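Local coordinates for tudor domain-containing protein 1 (PDB 5M9N) that probably acts in piRNA-guided repression of transposable elements during spermatogenesis, using Tudor domains that recognise arginine-methylated Piwi proteins, at residues M168-K180 against V191-V204. Numbering follows the deposited sequence.
Sequences MKKLVQNKIITVK and VELIDKSETPHVSV
Thr-178 and Ile-194 form an antiparallel hydrogen-bonded pair, as do Lys-180 and Glu-192, with Val-179 and Leu-193 between them as a non-hydrogen-bonded pair. The short strands 177-180 and 191-195 run at 156° to each other, and four backbone bonds join them; the straightest, from Lys-180 N to Glu-192 O (3.0 Å, N-H...O angle 172°), lies in the carbonyl plane.

Charged pairs flank the ladder: Lys-175 with Asp-195 beyond one end, Lys-180 with Glu-192 at the other. Lys-175 NZ meets Asp-195 OD2 at 2.8 Å, nearly along the C-O bond direction, and the two side chains cross at about a right angle; Glu-198 adds only a long salt bridge to the same ammonium. The other carboxylate oxygen, Asp-195 OD1, accepts from Ser-197 N (3.0 Å) from above the carboxylate plane, closing an Asx turn; this second bond should limit rotation of the carboxylate. Lys-180 NZ reaches Glu-192 OE1 at 3.3 Å, again from out of the carboxylate plane. On the same sheet face, Thr-178 OG1 lies against the aliphatic part of Lys-196, 3.4 Å from its CD.

Apolar contacts dominate the face carrying Val-179 and Leu-193. Val-179 CG1, anti to its own nitrogen (chi1 180°), abuts Val-191 CG1 at 3.5 Å, while its CG2 touches Leu-193 CD2. The extended Met-168 chain crosses Leu-193 almost perpendicularly, bringing CE to 3.9 Å from Leu-193 CD1. Val-204 splits its branches: CG1 touches Met-168 and Leu-171, CG2 touches Val-172.

The contact thus pairs the strands of hairpin 177-184/189-195 and packs the C-terminal end of helix 162-172 on Leu-193 and on Val-204, which begins helix 204-210. Strands 36-44, 49-54 and 146-150 complete a sheet consistent with the staphylococcal nuclease-like (OB-fold) part of an extended Tudor domain; Phe-50 packs on Met-168, Val-191 and Leu-193.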
loop_
_atom_site.group_PDB
_atom_site.type_symbol
_atom_site.label_atom_id
_atom_site.label_comp_id
_atom_site.label_asym_id
_atom_site.label_seq_id
_atom_site.Cartn_x
_atom_site.Cartn_y
_atom_site.Cartn_z
ATOM N N MET A 168 -3.580 -16.362 -6.680
ATOM C CA MET A 168 -3.527 -14.951 -7.051
ATOM C C MET A 168 -2.094 -14.402 -7.032
ATOM O O MET A 168 -1.701 -13.683 -7.962
ATOM C CB MET A 168 -4.419 -14.084 -6.142
ATOM C CG MET A 168 -4.418 -12.622 -6.547
ATOM S SD MET A 168 -5.527 -11.577 -5.556
ATOM C CE MET A 168 -5.041 -9.947 -6.124
ATOM N N LYS A 169 -1.351 -14.706 -5.966
ATOM C CA LYS A 169 0.032 -14.284 -5.808
ATOM C C LYS A 169 0.898 -14.777 -6.978
ATOM O O LYS A 169 1.758 -14.036 -7.463
ATOM C CB LYS A 169 0.636 -14.803 -4.491
ATOM C CG LYS A 169 0.130 -14.115 -3.246
ATOM C CD LYS A 169 0.377 -15.029 -2.057
ATOM C CE LYS A 169 0.047 -14.374 -0.730
ATOM N NZ LYS A 169 0.866 -13.159 -0.541
ATOM N N LYS A 170 0.638 -16.015 -7.398
ATOM C CA LYS A 170 1.348 -16.691 -8.499
ATOM C C LYS A 170 1.023 -16.020 -9.835
ATOM O O LYS A 170 1.897 -15.837 -10.661
ATOM C CB LYS A 170 0.919 -18.171 -8.505
ATOM C CG LYS A 170 1.581 -19.132 -9.498
ATOM C CD LYS A 170 1.106 -20.571 -9.213
ATOM C CE LYS A 170 2.017 -21.681 -9.778
ATOM N NZ LYS A 170 1.811 -22.007 -11.216
ATOM N N LEU A 171 -0.226 -15.618 -10.057
ATOM C CA LEU A 171 -0.566 -14.937 -11.309
ATOM C C LEU A 171 0.065 -13.542 -11.473
ATOM O O LEU A 171 0.199 -13.078 -12.574
ATOM C CB LEU A 171 -2.082 -14.853 -11.492
ATOM C CG LEU A 171 -2.842 -16.172 -11.507
ATOM C CD1 LEU A 171 -4.276 -15.991 -11.022
ATOM C CD2 LEU A 171 -2.802 -16.850 -12.875
ATOM N N VAL A 172 0.396 -12.858 -10.387
ATOM C CA VAL A 172 0.846 -11.460 -10.449
ATOM C C VAL A 172 2.262 -11.208 -9.968
ATOM O O VAL A 172 2.749 -10.082 -10.091
ATOM C CB VAL A 172 -0.107 -10.491 -9.662
ATOM C CG1 VAL A 172 -1.531 -10.611 -10.198
ATOM C CG2 VAL A 172 -0.063 -10.749 -8.161
ATOM N N GLN A 173 2.920 -12.226 -9.427
ATOM C CA GLN A 173 4.280 -12.071 -8.874
ATOM C C GLN A 173 5.301 -11.657 -9.922
ATOM O O GLN A 173 5.232 -12.149 -11.038
ATOM C CB GLN A 173 4.777 -13.369 -8.266
ATOM C CG GLN A 173 4.741 -13.324 -6.759
ATOM C CD GLN A 173 5.188 -14.630 -6.154
ATOM O OE1 GLN A 173 6.073 -15.296 -6.708
ATOM N NE2 GLN A 173 4.598 -15.001 -5.000
ATOM N N ASN A 174 6.233 -10.774 -9.532
ATOM C CA ASN A 174 7.274 -10.197 -10.402
ATOM C C ASN A 174 6.800 -9.860 -11.787
ATOM O O ASN A 174 7.528 -10.071 -12.763
ATOM C CB ASN A 174 8.469 -11.135 -10.512
ATOM C CG ASN A 174 8.894 -11.671 -9.176
ATOM O OD1 ASN A 174 8.832 -10.961 -8.162
ATOM N ND2 ASN A 174 9.309 -12.934 -9.150
ATOM N N LYS A 175 5.575 -9.349 -11.882
ATOM C CA LYS A 175 4.969 -9.071 -13.174
ATOM C C LYS A 175 4.412 -7.665 -13.227
ATOM O O LYS A 175 3.956 -7.094 -12.206
ATOM C CB LYS A 175 3.842 -10.047 -13.473
ATOM C CG LYS A 175 4.242 -11.327 -14.153
ATOM C CD LYS A 175 2.997 -12.157 -14.391
ATOM C CE LYS A 175 3.253 -13.213 -15.439
ATOM N NZ LYS A 175 2.137 -14.178 -15.540
ATOM N N ILE A 176 4.383 -7.153 -14.451
ATOM C CA ILE A 176 3.780 -5.888 -14.740
ATOM C C ILE A 176 2.355 -6.262 -15.124
ATOM O O ILE A 176 2.158 -7.119 -15.969
ATOM C CB ILE A 176 4.461 -5.099 -15.896
ATOM C CG1 ILE A 176 5.992 -5.187 -15.859
ATOM C CG2 ILE A 176 4.075 -3.617 -15.814
ATOM C CD1 ILE A 176 6.620 -4.855 -17.213
ATOM N N ILE A 177 1.382 -5.604 -14.500
ATOM C CA ILE A 177 -0.019 -5.911 -14.634
ATOM C C ILE A 177 -0.688 -4.657 -15.109
ATOM O O ILE A 177 -0.301 -3.572 -14.724
ATOM C CB ILE A 177 -0.611 -6.347 -13.236
ATOM C CG1 ILE A 177 0.068 -7.641 -12.795
ATOM C CG2 ILE A 177 -2.115 -6.550 -13.270
ATOM C CD1 ILE A 177 0.034 -8.777 -13.814
ATOM N N THR A 178 -1.681 -4.802 -15.970
ATOM C CA THR A 178 -2.577 -3.703 -16.284
ATOM C C THR A 178 -3.692 -3.690 -15.208
ATOM O O THR A 178 -4.437 -4.662 -15.060
ATOM C CB THR A 178 -3.171 -3.817 -17.691
ATOM O OG1 THR A 178 -2.094 -3.842 -18.649
ATOM C CG2 THR A 178 -4.073 -2.661 -17.979
ATOM N N VAL A 179 -3.790 -2.596 -14.479
ATOM C CA VAL A 179 -4.854 -2.377 -13.479
ATOM C C VAL A 179 -5.864 -1.480 -14.115
ATOM O O VAL A 179 -5.508 -0.402 -14.569
ATOM C CB VAL A 179 -4.288 -1.652 -12.237
ATOM C CG1 VAL A 179 -5.383 -1.412 -11.193
ATOM C CG2 VAL A 179 -3.166 -2.462 -11.650
ATOM N N LYS A 180 -7.112 -1.922 -14.179
ATOM C CA LYS A 180 -8.179 -1.136 -14.736
ATOM C C LYS A 180 -9.202 -0.834 -13.651
ATOM O O LYS A 180 -9.727 -1.768 -13.063
ATOM C CB LYS A 180 -8.811 -1.945 -15.874
ATOM C CG LYS A 180 -9.971 -1.274 -16.575
ATOM C CD LYS A 180 -10.322 -2.106 -17.783
ATOM C CE LYS A 180 -11.717 -1.890 -18.302
ATOM N NZ LYS A 180 -12.256 -3.158 -18.867
ATOM N N VAL A 191 -11.136 -3.051 -9.181
ATOM C CA VAL A 191 -10.259 -3.109 -10.387
ATOM C C VAL A 191 -10.321 -4.462 -11.064
ATOM O O VAL A 191 -10.699 -5.468 -10.446
ATOM C CB VAL A 191 -8.759 -2.835 -10.036
ATOM C CG1 VAL A 191 -8.520 -1.410 -9.553
ATOM C CG2 VAL A 191 -8.216 -3.871 -9.087
ATOM N N GLU A 192 -9.965 -4.485 -12.351
ATOM C CA GLU A 192 -9.606 -5.723 -13.023
ATOM C C GLU A 192 -8.109 -5.750 -13.097
ATOM O O GLU A 192 -7.488 -4.698 -13.245
ATOM C CB GLU A 192 -10.149 -5.760 -14.450
ATOM C CG GLU A 192 -11.574 -6.232 -14.577
ATOM C CD GLU A 192 -12.139 -5.943 -15.944
ATOM O OE1 GLU A 192 -11.369 -5.585 -16.846
ATOM O OE2 GLU A 192 -13.361 -6.058 -16.123
ATOM N N LEU A 193 -7.532 -6.937 -12.985
ATOM C CA LEU A 193 -6.098 -7.145 -13.128
ATOM C C LEU A 193 -5.880 -7.995 -14.372
ATOM O O LEU A 193 -6.363 -9.115 -14.424
ATOM C CB LEU A 193 -5.543 -7.902 -11.950
ATOM C CG LEU A 193 -5.610 -7.238 -10.560
ATOM C CD1 LEU A 193 -4.910 -8.142 -9.573
ATOM C CD2 LEU A 193 -4.996 -5.858 -10.603
ATOM N N ILE A 194 -5.113 -7.473 -15.332
ATOM C CA ILE A 194 -4.995 -8.112 -16.647
ATOM C C ILE A 194 -3.528 -8.216 -17.000
ATOM O O ILE A 194 -2.828 -7.219 -17.063
ATOM C CB ILE A 194 -5.740 -7.306 -17.727
ATOM C CG1 ILE A 194 -7.226 -7.154 -17.352
ATOM C CG2 ILE A 194 -5.663 -7.995 -19.090
ATOM C CD1 ILE A 194 -7.889 -5.954 -17.989
ATOM N N ASP A 195 -3.063 -9.439 -17.198
ATOM C CA ASP A 195 -1.706 -9.655 -17.577
ATOM C C ASP A 195 -1.726 -9.726 -19.124
ATOM O O ASP A 195 -2.292 -10.639 -19.706
ATOM C CB ASP A 195 -1.149 -10.917 -16.953
ATOM C CG ASP A 195 0.310 -11.205 -17.385
ATOM O OD1 ASP A 195 0.972 -10.331 -18.044
ATOM O OD2 ASP A 195 0.768 -12.330 -17.092
ATOM N N LYS A 196 -1.158 -8.703 -19.731
ATOM C CA LYS A 196 -1.088 -8.576 -21.183
ATOM C C LYS A 196 0.186 -9.191 -21.802
ATOM O O LYS A 196 0.463 -8.997 -23.009
ATOM C CB LYS A 196 -1.231 -7.107 -21.536
ATOM C CG LYS A 196 -2.616 -6.581 -21.205
ATOM C CD LYS A 196 -2.795 -5.164 -21.708
ATOM C CE LYS A 196 -4.261 -4.789 -21.709
ATOM N NZ LYS A 196 -4.431 -3.315 -21.867
ATOM N N SER A 197 0.962 -9.905 -20.985
ATOM C CA SER A 197 2.208 -10.542 -21.408
ATOM C C SER A 197 1.961 -11.926 -21.991
ATOM O O SER A 197 2.889 -12.528 -22.498
ATOM C CB SER A 197 3.188 -10.656 -20.228
ATOM O OG SER A 197 3.534 -9.377 -19.705
ATOM N N GLU A 198 0.736 -12.442 -21.868
ATOM C CA GLU A 198 0.310 -13.680 -22.543
ATOM C C GLU A 198 -0.605 -13.283 -23.685
ATOM O O GLU A 198 -1.511 -12.475 -23.523
ATOM C CB GLU A 198 -0.432 -14.634 -21.579
ATOM C CG GLU A 198 0.159 -14.745 -20.171
ATOM C CD GLU A 198 1.666 -15.003 -20.136
ATOM O OE1 GLU A 198 2.138 -15.958 -20.806
ATOM O OE2 GLU A 198 2.368 -14.255 -19.411
ATOM N N THR A 199 -0.371 -13.853 -24.858
ATOM C CA THR A 199 -0.964 -13.288 -26.075
ATOM C C THR A 199 -2.502 -13.424 -26.123
ATOM O O THR A 199 -3.158 -12.526 -26.677
ATOM C CB THR A 199 -0.265 -13.791 -27.350
ATOM O OG1 THR A 199 -0.314 -15.222 -27.400
ATOM C CG2 THR A 199 1.208 -13.313 -27.371
ATOM N N PRO A 200 -3.074 -14.521 -25.558
ATOM C CA PRO A 200 -4.467 -14.389 -25.113
ATOM C C PRO A 200 -4.423 -13.742 -23.707
ATOM O O PRO A 200 -3.784 -14.310 -22.814
ATOM C CB PRO A 200 -4.966 -15.827 -25.067
ATOM C CG PRO A 200 -3.745 -16.667 -24.905
ATOM C CD PRO A 200 -2.594 -15.918 -25.492
ATOM N N HIS A 201 -5.011 -12.550 -23.538
ATOM C CA HIS A 201 -4.896 -11.817 -22.258
ATOM C C HIS A 201 -5.630 -12.614 -21.166
ATOM O O HIS A 201 -6.679 -13.223 -21.430
ATOM C CB HIS A 201 -5.513 -10.404 -22.304
ATOM C CG HIS A 201 -4.735 -9.395 -23.086
ATOM N ND1 HIS A 201 -5.245 -8.148 -23.385
ATOM C CD2 HIS A 201 -3.513 -9.453 -23.671
ATOM C CE1 HIS A 201 -4.368 -7.479 -24.111
ATOM N NE2 HIS A 201 -3.304 -8.244 -24.287
ATOM N N VAL A 202 -5.084 -12.570 -19.948
ATOM C CA VAL A 202 -5.604 -13.329 -18.817
ATOM C C VAL A 202 -6.013 -12.373 -17.666
ATOM O O VAL A 202 -5.223 -11.524 -17.235
ATOM C CB VAL A 202 -4.614 -14.435 -18.357
ATOM C CG1 VAL A 202 -4.218 -15.340 -19.541
ATOM C CG2 VAL A 202 -3.359 -13.868 -17.726
ATOM N N SER A 203 -7.282 -12.495 -17.256
ATOM C CA SER A 203 -7.884 -11.718 -16.176
ATOM C C SER A 203 -7.637 -12.513 -14.938
ATOM O O SER A 203 -7.818 -13.732 -14.953
ATOM C CB SER A 203 -9.394 -11.596 -16.404
ATOM O OG SER A 203 -10.065 -10.825 -15.423
ATOM N N VAL A 204 -7.213 -11.839 -13.859
ATOM C CA VAL A 204 -6.987 -12.542 -12.627
ATOM C C VAL A 204 -8.338 -13.065 -12.138
ATOM O O VAL A 204 -8.396 -14.180 -11.675
ATOM C CB VAL A 204 -6.243 -11.677 -11.572
ATOM C CG1 VAL A 204 -6.127 -12.397 -10.229
ATOM C CG2 VAL A 204 -4.848 -11.321 -12.085
#